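Local coordinates for putative thioesterase II (PDB 3BBJ), which is a putative type II thioesterase with two hotdog domains in one chain, and probably hydrolyses acyl thioesters such as acyl-CoA, at residues G39-V44 with R99-G104; Q46-A51 with A74-R79; D145-R150 with L195-D200; V153-D158 with A201-V206; S213-V218 with G245-N250. One frame throughout, in Å; residues are numbered along the deposited sequence.

Contact 1: residues G39-V44 with R99-G104; sequences GYLMTV and RTILTG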
# COMPACT_ATOMS: atom_id res chain seq x y z
N GLY A 39 -9.19 -2.11 -11.63
CA GLY A 39 -10.14 -2.32 -10.55
C GLY A 39 -11.14 -3.43 -10.82
O GLY A 39 -11.58 -4.13 -9.90
N TYR A 40 -11.51 -3.60 -12.09
CA TYR A 40 -12.42 -4.67 -12.48
C TYR A 40 -11.76 -6.04 -12.26
O TYR A 40 -12.41 -6.96 -11.78
CB TYR A 40 -12.88 -4.47 -13.93
CG TYR A 40 -13.65 -5.65 -14.51
CD1 TYR A 40 -14.92 -5.98 -14.05
CD2 TYR A 40 -13.09 -6.45 -15.50
CE1 TYR A 40 -15.60 -7.05 -14.57
CE2 TYR A 40 -13.76 -7.53 -16.03
CZ TYR A 40 -15.02 -7.83 -15.57
OH TYR A 40 -15.69 -8.91 -16.12
N LEU A 41 -10.48 -6.15 -12.60
CA LEU A 41 -9.73 -7.39 -12.42
C LEU A 41 -9.51 -7.67 -10.93
O LEU A 41 -9.41 -8.83 -10.51
CB LEU A 41 -8.38 -7.31 -13.13
CG LEU A 41 -8.34 -6.89 -14.61
CD1 LEU A 41 -6.91 -6.97 -15.07
CD2 LEU A 41 -9.23 -7.76 -15.52
N MSE A 42 -9.42 -6.60 -10.13
CA MSE A 42 -9.32 -6.74 -8.67
C MSE A 42 -10.59 -7.34 -8.06
O MSE A 42 -10.52 -8.21 -7.20
CB MSE A 42 -8.98 -5.40 -8.03
CG MSE A 42 -7.46 -5.08 -8.13
SE MSE A 42 -6.96 -3.24 -7.79
CE MSE A 42 -8.18 -2.86 -6.33
N THR A 43 -11.73 -6.87 -8.55
CA THR A 43 -13.05 -7.27 -8.09
C THR A 43 -13.24 -8.78 -8.25
O THR A 43 -13.76 -9.46 -7.36
CB THR A 43 -14.14 -6.50 -8.90
OG1 THR A 43 -14.13 -5.11 -8.51
CG2 THR A 43 -15.50 -7.07 -8.65
N VAL A 44 -12.81 -9.26 -9.41
CA VAL A 44 -12.89 -10.68 -9.75
C VAL A 44 -11.94 -11.50 -8.88
O VAL A 44 -12.30 -12.57 -8.39
CB VAL A 44 -12.57 -10.88 -11.26
CG1 VAL A 44 -12.12 -12.31 -11.54
CG2 VAL A 44 -13.78 -10.51 -12.11
N ARG A 99 -0.71 -16.56 -19.94
CA ARG A 99 0.17 -15.57 -19.33
C ARG A 99 -0.45 -14.99 -18.07
O ARG A 99 -1.67 -14.80 -18.00
CB ARG A 99 0.50 -14.48 -20.35
CG ARG A 99 1.48 -14.95 -21.45
CD ARG A 99 1.64 -13.95 -22.60
NE ARG A 99 0.41 -13.79 -23.38
CZ ARG A 99 0.33 -13.19 -24.58
NH1 ARG A 99 1.41 -12.67 -25.16
NH2 ARG A 99 -0.86 -13.11 -25.20
N THR A 100 0.39 -14.72 -17.06
CA THR A 100 -0.09 -14.12 -15.82
C THR A 100 -0.37 -12.63 -16.05
O THR A 100 0.44 -11.90 -16.60
CB THR A 100 0.85 -14.33 -14.60
OG1 THR A 100 2.17 -13.87 -14.92
CG2 THR A 100 0.91 -15.80 -14.20
N ILE A 101 -1.54 -12.19 -15.62
CA ILE A 101 -1.97 -10.81 -15.80
C ILE A 101 -1.64 -9.98 -14.54
O ILE A 101 -0.97 -8.94 -14.60
CB ILE A 101 -3.50 -10.79 -16.06
CG1 ILE A 101 -3.86 -11.68 -17.27
CG2 ILE A 101 -4.04 -9.35 -16.21
CD1 ILE A 101 -3.20 -11.30 -18.59
N LEU A 102 -2.09 -10.52 -13.41
CA LEU A 102 -2.16 -9.82 -12.15
C LEU A 102 -2.16 -10.81 -11.01
O LEU A 102 -2.76 -11.87 -11.12
CB LEU A 102 -3.50 -9.08 -12.13
CG LEU A 102 -3.91 -8.27 -10.89
CD1 LEU A 102 -2.91 -7.14 -10.68
CD2 LEU A 102 -5.30 -7.76 -11.09
N THR A 103 -1.48 -10.47 -9.92
CA THR A 103 -1.55 -11.26 -8.69
C THR A 103 -1.91 -10.37 -7.50
O THR A 103 -1.46 -9.24 -7.40
CB THR A 103 -0.26 -12.02 -8.38
OG1 THR A 103 -0.48 -12.86 -7.24
CG2 THR A 103 0.89 -11.09 -8.10
N GLY A 104 -2.77 -10.91 -6.63
CA GLY A 104 -3.18 -10.25 -5.41
C GLY A 104 -2.96 -11.15 -4.20
O GLY A 104 -2.99 -12.37 -4.32

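Contact 2: residues Q46-A51 with A74-R79; sequences QRSALA and AEIETR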
# COMPACT_ATOMS: atom_id res chain seq x y z
N GLN A 46 -10.81 -10.56 -5.96
CA GLN A 46 -11.32 -10.50 -4.59
C GLN A 46 -12.32 -11.61 -4.35
O GLN A 46 -12.31 -12.22 -3.27
CB GLN A 46 -11.95 -9.13 -4.28
CG GLN A 46 -12.54 -9.03 -2.85
CD GLN A 46 -13.02 -7.63 -2.49
OE1 GLN A 46 -12.22 -6.70 -2.40
NE2 GLN A 46 -14.33 -7.48 -2.25
N ARG A 47 -13.19 -11.84 -5.33
CA ARG A 47 -14.23 -12.87 -5.23
C ARG A 47 -13.65 -14.26 -5.05
O ARG A 47 -14.15 -15.06 -4.25
CB ARG A 47 -15.14 -12.88 -6.47
CG ARG A 47 -16.20 -11.81 -6.44
CD ARG A 47 -17.41 -12.15 -7.29
NE ARG A 47 -18.60 -11.50 -6.74
CZ ARG A 47 -18.97 -10.24 -6.98
NH1 ARG A 47 -18.26 -9.45 -7.77
NH2 ARG A 47 -20.07 -9.76 -6.41
N SER A 48 -12.61 -14.55 -5.81
CA SER A 48 -11.93 -15.82 -5.73
C SER A 48 -11.36 -16.05 -4.34
O SER A 48 -11.40 -17.16 -3.81
CB SER A 48 -10.81 -15.89 -6.76
OG SER A 48 -9.84 -14.87 -6.55
N ALA A 49 -10.82 -14.99 -3.75
CA ALA A 49 -10.14 -15.09 -2.47
C ALA A 49 -11.10 -15.34 -1.32
O ALA A 49 -10.83 -16.14 -0.44
CB ALA A 49 -9.32 -13.85 -2.21
N LEU A 50 -12.22 -14.63 -1.32
CA LEU A 50 -13.21 -14.79 -0.26
C LEU A 50 -13.96 -16.12 -0.37
O LEU A 50 -14.48 -16.62 0.62
CB LEU A 50 -14.21 -13.63 -0.28
CG LEU A 50 -13.65 -12.23 -0.05
CD1 LEU A 50 -14.71 -11.18 -0.34
CD2 LEU A 50 -13.14 -12.12 1.36
N ALA A 51 -14.03 -16.68 -1.58
CA ALA A 51 -14.61 -18.00 -1.79
C ALA A 51 -13.75 -19.06 -1.09
O ALA A 51 -14.27 -20.08 -0.61
CB ALA A 51 -14.75 -18.31 -3.27
N ALA A 74 -10.79 -15.79 -18.80
CA ALA A 74 -9.56 -15.72 -18.04
C ALA A 74 -9.71 -16.76 -16.93
O ALA A 74 -10.84 -17.12 -16.57
CB ALA A 74 -9.37 -14.35 -17.48
N GLU A 75 -8.60 -17.25 -16.39
CA GLU A 75 -8.64 -18.29 -15.37
C GLU A 75 -7.89 -17.88 -14.11
O GLU A 75 -6.86 -17.22 -14.18
CB GLU A 75 -8.18 -19.66 -15.91
CG GLU A 75 -7.01 -19.64 -16.90
CD GLU A 75 -7.39 -19.17 -18.31
OE1 GLU A 75 -8.61 -19.03 -18.61
OE2 GLU A 75 -6.46 -18.95 -19.12
N ILE A 76 -8.43 -18.28 -12.97
CA ILE A 76 -7.91 -17.89 -11.66
C ILE A 76 -7.41 -19.07 -10.83
O ILE A 76 -8.08 -20.10 -10.70
CB ILE A 76 -8.97 -17.15 -10.86
CG1 ILE A 76 -9.27 -15.81 -11.55
CG2 ILE A 76 -8.51 -16.97 -9.38
CD1 ILE A 76 -10.52 -15.12 -11.06
N GLU A 77 -6.24 -18.88 -10.24
CA GLU A 77 -5.53 -19.90 -9.51
C GLU A 77 -5.26 -19.38 -8.09
O GLU A 77 -4.50 -18.44 -7.93
CB GLU A 77 -4.24 -20.15 -10.28
CG GLU A 77 -3.46 -21.39 -9.94
CD GLU A 77 -2.38 -21.66 -10.98
OE1 GLU A 77 -2.74 -21.77 -12.19
OE2 GLU A 77 -1.19 -21.77 -10.59
N THR A 78 -5.91 -19.97 -7.08
CA THR A 78 -5.83 -19.48 -5.69
C THR A 78 -4.99 -20.34 -4.75
O THR A 78 -4.70 -21.49 -5.02
CB THR A 78 -7.23 -19.31 -5.05
OG1 THR A 78 -7.86 -20.58 -4.90
CG2 THR A 78 -8.12 -18.40 -5.89
N ARG A 79 -4.60 -19.74 -3.62
CA ARG A 79 -3.75 -20.43 -2.64
C ARG A 79 -3.85 -19.75 -1.27
O ARG A 79 -3.59 -18.56 -1.14
CB ARG A 79 -2.31 -20.42 -3.13
CG ARG A 79 -1.41 -21.36 -2.39
CD ARG A 79 -0.16 -21.63 -3.20
NE ARG A 79 0.88 -22.24 -2.39
CZ ARG A 79 1.89 -21.59 -1.81
NH1 ARG A 79 2.04 -20.27 -1.95
NH2 ARG A 79 2.77 -22.27 -1.09

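Contact 3: residues D145-R150 with L195-D200; sequences DGFLAR and LPLAVD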
# COMPACT_ATOMS: atom_id res chain seq x y z
N ASP A 145 -20.01 1.57 -24.90
CA ASP A 145 -19.31 2.83 -24.57
C ASP A 145 -18.17 2.73 -23.53
O ASP A 145 -17.76 3.73 -22.94
CB ASP A 145 -20.30 3.96 -24.21
CG ASP A 145 -21.27 4.28 -25.37
OD1 ASP A 145 -20.94 3.97 -26.54
OD2 ASP A 145 -22.36 4.83 -25.11
N GLY A 146 -17.62 1.52 -23.40
CA GLY A 146 -16.47 1.24 -22.54
C GLY A 146 -16.51 1.70 -21.09
O GLY A 146 -17.56 2.07 -20.56
N PHE A 147 -15.34 1.68 -20.45
CA PHE A 147 -15.26 1.89 -19.01
C PHE A 147 -16.06 3.07 -18.46
O PHE A 147 -16.78 2.93 -17.46
CB PHE A 147 -13.81 2.01 -18.51
CG PHE A 147 -13.74 2.12 -17.04
CD1 PHE A 147 -13.93 1.00 -16.25
CD2 PHE A 147 -13.62 3.35 -16.43
CE1 PHE A 147 -13.92 1.08 -14.88
CE2 PHE A 147 -13.63 3.45 -15.04
CZ PHE A 147 -13.77 2.31 -14.27
N LEU A 148 -15.95 4.23 -19.11
CA LEU A 148 -16.58 5.47 -18.62
C LEU A 148 -18.09 5.38 -18.39
O LEU A 148 -18.65 6.18 -17.63
CB LEU A 148 -16.27 6.66 -19.55
CG LEU A 148 -14.86 7.26 -19.47
CD1 LEU A 148 -14.59 8.22 -20.59
CD2 LEU A 148 -14.65 7.95 -18.13
N ALA A 149 -18.72 4.41 -19.06
CA ALA A 149 -20.18 4.17 -18.95
C ALA A 149 -20.56 3.14 -17.88
O ALA A 149 -21.75 2.84 -17.70
CB ALA A 149 -20.75 3.75 -20.31
N ARG A 150 -19.56 2.60 -17.20
CA ARG A 150 -19.76 1.60 -16.13
C ARG A 150 -19.94 2.22 -14.73
O ARG A 150 -20.47 1.58 -13.80
CB ARG A 150 -18.57 0.63 -16.10
CG ARG A 150 -18.25 -0.09 -17.43
CD ARG A 150 -19.35 -1.10 -17.83
NE ARG A 150 -20.53 -0.44 -18.41
CZ ARG A 150 -20.72 -0.18 -19.70
NH1 ARG A 150 -19.82 -0.53 -20.62
NH2 ARG A 150 -21.82 0.43 -20.08
N LEU A 195 -15.94 -1.96 -3.92
CA LEU A 195 -14.80 -1.16 -3.44
C LEU A 195 -13.52 -1.35 -4.28
O LEU A 195 -12.90 -0.36 -4.67
CB LEU A 195 -14.54 -1.40 -1.94
CG LEU A 195 -15.61 -0.84 -0.99
CD1 LEU A 195 -15.28 -1.09 0.46
CD2 LEU A 195 -15.81 0.66 -1.21
N PRO A 196 -13.14 -2.60 -4.59
CA PRO A 196 -11.93 -2.80 -5.40
C PRO A 196 -11.97 -2.14 -6.78
O PRO A 196 -10.91 -1.71 -7.31
CB PRO A 196 -11.79 -4.32 -5.51
CG PRO A 196 -13.11 -4.91 -5.04
CD PRO A 196 -13.78 -3.87 -4.18
N LEU A 197 -13.16 -2.03 -7.37
CA LEU A 197 -13.31 -1.27 -8.62
C LEU A 197 -13.31 0.23 -8.35
O LEU A 197 -12.65 1.00 -9.05
CB LEU A 197 -14.61 -1.65 -9.38
CG LEU A 197 -14.96 -0.82 -10.64
CD1 LEU A 197 -13.82 -0.80 -11.63
CD2 LEU A 197 -16.19 -1.34 -11.32
N ALA A 198 -14.07 0.63 -7.33
CA ALA A 198 -14.19 2.04 -6.93
C ALA A 198 -12.85 2.72 -6.74
O ALA A 198 -12.64 3.82 -7.23
CB ALA A 198 -15.03 2.14 -5.67
N VAL A 199 -11.92 2.06 -6.07
CA VAL A 199 -10.61 2.66 -5.78
C VAL A 199 -9.81 2.97 -7.06
O VAL A 199 -8.87 3.76 -7.01
CB VAL A 199 -9.74 1.74 -4.86
CG1 VAL A 199 -10.48 1.32 -3.62
CG2 VAL A 199 -9.30 0.50 -5.58
N ASP A 200 -10.17 2.31 -8.16
CA ASP A 200 -9.52 2.50 -9.47
C ASP A 200 -10.52 2.98 -10.52
O ASP A 200 -10.28 2.81 -11.71
CB ASP A 200 -8.89 1.19 -9.97
CG ASP A 200 -7.91 1.42 -11.13
OD1 ASP A 200 -7.17 2.43 -11.13
OD2 ASP A 200 -7.85 0.57 -12.03

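Contact 4: residues V153-D158 with A201-V206; sequences VDFSPD and ALPPIV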
# COMPACT_ATOMS: atom_id res chain seq x y z
N VAL A 153 -19.63 9.27 -12.07
CA VAL A 153 -18.66 9.98 -11.26
C VAL A 153 -19.03 11.45 -11.24
O VAL A 153 -19.02 12.11 -12.27
CB VAL A 153 -17.26 9.81 -11.85
CG1 VAL A 153 -16.23 10.52 -11.00
CG2 VAL A 153 -16.93 8.32 -11.99
N ASP A 154 -19.37 11.96 -10.07
CA ASP A 154 -19.74 13.35 -9.87
C ASP A 154 -18.55 14.03 -9.26
O ASP A 154 -18.03 13.55 -8.25
CB ASP A 154 -20.90 13.44 -8.89
CG ASP A 154 -22.15 12.73 -9.39
OD1 ASP A 154 -22.75 13.22 -10.37
OD2 ASP A 154 -22.52 11.70 -8.78
N PHE A 155 -18.12 15.13 -9.85
CA PHE A 155 -16.97 15.88 -9.36
C PHE A 155 -17.40 17.16 -8.67
O PHE A 155 -18.36 17.79 -9.09
CB PHE A 155 -16.08 16.26 -10.54
CG PHE A 155 -15.63 15.10 -11.37
CD1 PHE A 155 -14.55 14.32 -10.99
CD2 PHE A 155 -16.28 14.79 -12.57
CE1 PHE A 155 -14.11 13.26 -11.77
CE2 PHE A 155 -15.85 13.73 -13.35
CZ PHE A 155 -14.76 12.96 -12.95
N SER A 156 -16.69 17.56 -7.63
CA SER A 156 -16.91 18.87 -7.06
C SER A 156 -16.65 19.89 -8.19
O SER A 156 -15.98 19.55 -9.17
CB SER A 156 -15.94 19.15 -5.91
OG SER A 156 -14.60 19.09 -6.37
N PRO A 157 -17.20 21.11 -8.07
CA PRO A 157 -16.92 22.15 -9.06
C PRO A 157 -15.42 22.40 -9.29
O PRO A 157 -14.97 22.53 -10.43
CB PRO A 157 -17.59 23.39 -8.45
CG PRO A 157 -18.69 22.86 -7.65
CD PRO A 157 -18.16 21.59 -7.05
N ASP A 158 -14.64 22.46 -8.22
CA ASP A 158 -13.21 22.66 -8.37
C ASP A 158 -12.54 21.49 -9.09
O ASP A 158 -11.58 21.69 -9.85
CB ASP A 158 -12.54 22.87 -7.01
CG ASP A 158 -12.82 24.23 -6.43
OD1 ASP A 158 -13.30 25.10 -7.18
OD2 ASP A 158 -12.54 24.43 -5.23
N ALA A 201 -11.62 3.58 -10.10
CA ALA A 201 -12.65 4.00 -11.05
C ALA A 201 -12.62 5.50 -11.37
O ALA A 201 -13.57 6.01 -12.00
CB ALA A 201 -14.05 3.59 -10.54
N LEU A 202 -11.56 6.20 -10.96
CA LEU A 202 -11.48 7.66 -11.15
C LEU A 202 -10.41 8.07 -12.16
O LEU A 202 -9.54 7.27 -12.51
CB LEU A 202 -11.17 8.34 -9.82
CG LEU A 202 -11.86 7.85 -8.55
CD1 LEU A 202 -11.00 8.30 -7.34
CD2 LEU A 202 -13.32 8.37 -8.47
N PRO A 203 -10.46 9.34 -12.64
CA PRO A 203 -9.44 9.80 -13.59
C PRO A 203 -8.07 9.70 -12.95
O PRO A 203 -7.91 10.05 -11.77
CB PRO A 203 -9.80 11.26 -13.84
CG PRO A 203 -11.20 11.41 -13.45
CD PRO A 203 -11.47 10.39 -12.38
N PRO A 204 -7.09 9.14 -13.67
CA PRO A 204 -5.74 9.10 -13.12
C PRO A 204 -5.30 10.50 -12.67
O PRO A 204 -5.39 11.45 -13.45
CB PRO A 204 -4.91 8.56 -14.28
CG PRO A 204 -5.87 7.69 -15.02
CD PRO A 204 -7.17 8.44 -14.96
N ILE A 205 -4.85 10.60 -11.43
CA ILE A 205 -4.48 11.89 -10.82
C ILE A 205 -3.31 12.59 -11.56
O ILE A 205 -3.18 13.83 -11.55
CB ILE A 205 -4.16 11.69 -9.30
CG1 ILE A 205 -4.18 13.04 -8.57
CG2 ILE A 205 -2.84 10.94 -9.12
CD1 ILE A 205 -5.53 13.71 -8.58
N VAL A 206 -2.49 11.80 -12.24
CA VAL A 206 -1.35 12.32 -12.95
C VAL A 206 -1.75 13.25 -14.10
O VAL A 206 -0.96 14.10 -14.51
CB VAL A 206 -0.44 11.18 -13.49
CG1 VAL A 206 -1.17 10.32 -14.58
CG2 VAL A 206 0.84 11.75 -14.02

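Contact 5: residues S213-V218 with G245-N250; sequences SWAPTV and GWFDEN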
# COMPACT_ATOMS: atom_id res chain seq x y z
N SER A 213 -2.51 11.01 -19.75
CA SER A 213 -3.86 10.86 -19.23
C SER A 213 -4.07 9.57 -18.47
O SER A 213 -5.10 9.42 -17.81
CB SER A 213 -4.87 10.97 -20.37
OG SER A 213 -4.71 12.23 -21.02
N TRP A 214 -3.09 8.68 -18.52
CA TRP A 214 -3.21 7.35 -17.93
C TRP A 214 -1.85 6.68 -17.79
O TRP A 214 -0.88 7.09 -18.44
CB TRP A 214 -4.07 6.48 -18.86
CG TRP A 214 -3.29 5.89 -20.00
CD1 TRP A 214 -2.81 6.54 -21.11
CD2 TRP A 214 -2.87 4.54 -20.11
NE1 TRP A 214 -2.13 5.66 -21.91
CE2 TRP A 214 -2.15 4.42 -21.31
CE3 TRP A 214 -3.03 3.40 -19.30
CZ2 TRP A 214 -1.59 3.21 -21.73
CZ3 TRP A 214 -2.48 2.20 -19.72
CH2 TRP A 214 -1.77 2.11 -20.93
N ALA A 215 -1.77 5.65 -16.96
CA ALA A 215 -0.56 4.84 -16.84
C ALA A 215 -0.98 3.46 -16.41
O ALA A 215 -1.94 3.30 -15.65
CB ALA A 215 0.43 5.43 -15.83
N PRO A 216 -0.29 2.44 -16.90
CA PRO A 216 -0.67 1.18 -16.28
C PRO A 216 -0.21 1.14 -14.83
O PRO A 216 0.89 1.64 -14.50
CB PRO A 216 0.06 0.11 -17.11
CG PRO A 216 0.83 0.83 -18.17
CD PRO A 216 0.75 2.30 -17.93
N THR A 217 -1.08 0.61 -13.97
CA THR A 217 -0.76 0.43 -12.56
C THR A 217 0.33 -0.58 -12.42
O THR A 217 0.33 -1.60 -13.10
CB THR A 217 -1.97 -0.05 -11.75
OG1 THR A 217 -3.06 0.83 -11.98
CG2 THR A 217 -1.66 -0.07 -10.26
N VAL A 218 1.27 -0.29 -11.53
CA VAL A 218 2.32 -1.24 -11.21
C VAL A 218 1.92 -1.98 -9.94
O VAL A 218 2.01 -3.21 -9.89
CB VAL A 218 3.67 -0.55 -11.07
CG1 VAL A 218 4.67 -1.54 -10.50
CG2 VAL A 218 4.12 -0.02 -12.43
N GLY A 245 9.02 9.66 -14.01
CA GLY A 245 7.88 8.99 -14.63
C GLY A 245 6.92 8.31 -13.68
O GLY A 245 5.83 7.88 -14.08
N TRP A 246 7.31 8.22 -12.42
CA TRP A 246 6.54 7.55 -11.38
C TRP A 246 5.62 8.53 -10.67
O TRP A 246 5.98 9.68 -10.45
CB TRP A 246 7.48 6.91 -10.36
CG TRP A 246 8.26 5.76 -10.93
CD1 TRP A 246 9.51 5.80 -11.47
CD2 TRP A 246 7.84 4.39 -11.02
NE1 TRP A 246 9.89 4.55 -11.90
CE2 TRP A 246 8.88 3.67 -11.63
CE3 TRP A 246 6.68 3.70 -10.65
CZ2 TRP A 246 8.80 2.30 -11.87
CZ3 TRP A 246 6.60 2.35 -10.90
CH2 TRP A 246 7.64 1.66 -11.48
N PHE A 247 4.42 8.08 -10.34
CA PHE A 247 3.51 8.88 -9.52
C PHE A 247 2.75 8.00 -8.53
O PHE A 247 2.56 6.80 -8.77
CB PHE A 247 2.53 9.70 -10.37
CG PHE A 247 1.58 8.88 -11.18
CD1 PHE A 247 1.95 8.38 -12.42
CD2 PHE A 247 0.29 8.63 -10.72
CE1 PHE A 247 1.10 7.62 -13.16
CE2 PHE A 247 -0.60 7.86 -11.48
CZ PHE A 247 -0.20 7.35 -12.70
N ASP A 248 2.35 8.61 -7.43
CA ASP A 248 1.49 7.96 -6.44
C ASP A 248 0.06 8.53 -6.57
O ASP A 248 -0.13 9.74 -6.69
CB ASP A 248 2.02 8.17 -5.02
CG ASP A 248 2.09 9.64 -4.61
OD1 ASP A 248 2.88 10.38 -5.23
OD2 ASP A 248 1.38 10.05 -3.67
N GLU A 249 -0.94 7.64 -6.56
CA GLU A 249 -2.35 8.04 -6.55
C GLU A 249 -2.99 7.50 -5.28
O GLU A 249 -3.12 6.30 -5.09
CB GLU A 249 -3.07 7.52 -7.79
CG GLU A 249 -4.55 7.85 -7.90
CD GLU A 249 -5.17 7.36 -9.23
OE1 GLU A 249 -4.63 7.70 -10.32
OE2 GLU A 249 -6.21 6.64 -9.19
N ASN A 250 -3.42 8.40 -4.42
CA ASN A 250 -3.96 8.03 -3.12
C ASN A 250 -5.45 8.29 -3.13
O ASN A 250 -5.86 9.43 -3.23
CB ASN A 250 -3.28 8.89 -2.08
CG ASN A 250 -1.78 8.94 -2.28
OD1 ASN A 250 -1.15 7.91 -2.33
ND2 ASN A 250 -1.21 10.14 -2.45

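Contact 1: residues G39-V44 with R99-G104
L41 of helix 38-51 rests on L102 and I101 of strand 99-109, the helix lying against the curved sheet that wraps round it in the N-terminal hotdog domain. Two carbons of L41 share the work. Its CB sits 3.7 Å from L102 CD2, and its tip carries CD1 to 3.9 Å from I101 CG2. The side chains of L41 and I101 are roughly perpendicular, whereas L102 brings its CD2 branch against the root of L41. That reach follows from chi1 of L102, 178°, which turns CG away from the backbone N. The axes of helix and strand stay 9.6 Å apart at closest approach and their directions differ by 55°, a spacing spanned by the aliphatic side chains of L41, I101 and L102. Further out, L94 of strand 88-96 and L26 of strand 21-26 also touch L41, and Y63 and F65 of strand 57-65 pack on both L102 and the selenomethionine M42. Near the helix start, G39 N donates to OD2 of D200, a residue of the chain's other half. Within the first turn G39 O takes two donors from opposite faces of its carbonyl plane, T43 N and, at 3.1 Å, T43 OG1.

Contact 2: residues Q46-A51 with A74-R79
S48 points its CB from helix 38-51 at two methyl groups of strand 72-82, one from I76 and one from T78, which both extend toward the helix in the hotdog arrangement of a sheet curled round a central helix. Since I76 and T78 are two apart along the strand, they project from the same side of it, while E77 between them points away. S48 meets both: its CB is 3.6 Å from I76 CG2 and 3.8 Å from T78 CG2. The oxygen of the serine lies alongside the same methyls, with S48 OG 3.8 Å from I76 CG2, so the strand offers it only apolar surface here. Its polar needs are met elsewhere, by L45 O one turn back in the helix and by T92 OG1 of the adjacent strand 88-96. The chi1 of 60° places OG between the backbone N and carbonyl carbon, from where it can reach these partners while CB keeps its place against the strand. I76 is turned so that CG2, anti to its backbone N, is the branch that meets the serine. Y22 of strand 21-26 packs on both I76 and T78 and so borders the contact on that side. T78 CG2 stands 4.0 Å from S48 OG, a little farther than from the serine CB.

Contact 3: residues D145-R150 with L195-D200
F147 and L197 bury most of the surface here, with a smaller share from D200. The phenyl ring enters from a short 3-10 turn, 147-149, and its edge meets the leucine: F147 CE1 lies 3.8 Å from L197 CD1, and CZ of the same ring is 4.1 Å from that methyl. L197 CD1 lies in the plane of the ring, so the contact is made at the rim and not over a face. The two side chains run antiparallel alongside one another, each with CG anti to its backbone N (chi1 -176° for F147, 174° for L197). D200 contributes its backbone, since D200 O stands obliquely to the ring, 4.4 Å from F147 CZ. Its carboxylate turns to helix 38-51 and to Q266 NE2, while N37 binds D200 O and also packs on both F147 and L197. The join between the 145-150 loop and the end of helix 191-198 in the C-terminal hotdog domain is therefore largely apolar, and its cohesion should depend on shape and burial, with the polar groups of D200 paired outside it.

Contact 4: residues V153-D158 with A201-V206
F155 and P203 form the close part of this contact. The two side chains approach head-on from their separate backbones, and F155 CE1 comes to 3.8 Å from P203 CG, with CZ of the same ring 3.9 Å from that carbon. P203 CD, also 3.9 Å from F155 CE1, lies at the ring edge in its plane, while CG stands oblique to the ring. A chi1 of -56° sets CG of F155 anti to its carbonyl carbon and swings the ring end nearer to the proline than the CB direction alone would suggest. Strand 151-155, which carries F155, pairs with strand 173-180 in the C-terminal hotdog domain, and the 201-206 loop that supplies P203 runs on from helix 191-198 toward strand 217-224. At V153 the fit is looser. Its CG1 is 4.4 Å from L202 CD2, and its CG2 meets a backbone oxygen, A201 O, at 4.1 Å. F235 of strand 233-243 touches both V153 and L202, joining this looser end to a third strand. V153 and P203 are each partly exposed, unlike F155, and beyond F155 the chain turns away from the 201-206 loop: S156, at the N-cap of helix 157-163, caps a backbone N of that helix, and its OG also hydrogen-bonds to S159 OG.

Contact 5: residues S213-V218 with G245-N250
F247 leaves strand 246-254 with chi1 65°, which sets CG between its own backbone N and carbonyl carbon and carries the far end of the ring toward the 213-218 segment. From CB through CG and CD1 the side chain only spans the distance; contact begins at the outer ring atoms. CE1 comes to 3.5 Å from A215 CB, and CZ follows at 3.7 Å from the same methyl while also packing against V206 CG1. A215 CB lies in the ring plane, so the phenyl presents its edge to it; V242 packs on this side chain as well. The two segments belong to the C-terminal hotdog domain, where strand 260-269 runs between strands 217-224 and 246-254, so side chains alone bridge them. The second bridge is W246, whose CZ3 lies 3.8 Å from V218 CG2, with CH2 4.0 Å from that methyl. The valine stands oblique to the indole, and the two side chains are nearly perpendicular. V218 also packs on A107, and W246 on L111, of the second subunit.

In the fold
Contacts 1 and 2 use successive parts of helix 38-51 against strands of the N-terminal hotdog domain and touch through V44 and I76. Contacts 3, 4 and 5 belong to the C-terminal domain. The centre of contact 3 lies about 7 Å from the centre of the chain, the nearest of the five. Contact 3 touches contact 1 across the two domains, where M42 packs on P196 and V199; separately, F147 reaches A201 of contact 4. Contacts 4 and 5 meet where E249 OE1 accepts from I205 N. Every direct contact is apolar or nearly so, but the setting differs: contacts 1 and 2 are buried throughout, contacts 3, 4 and 5 each include a partly exposed residue, and contacts 1 and 5 also touch the second subunit.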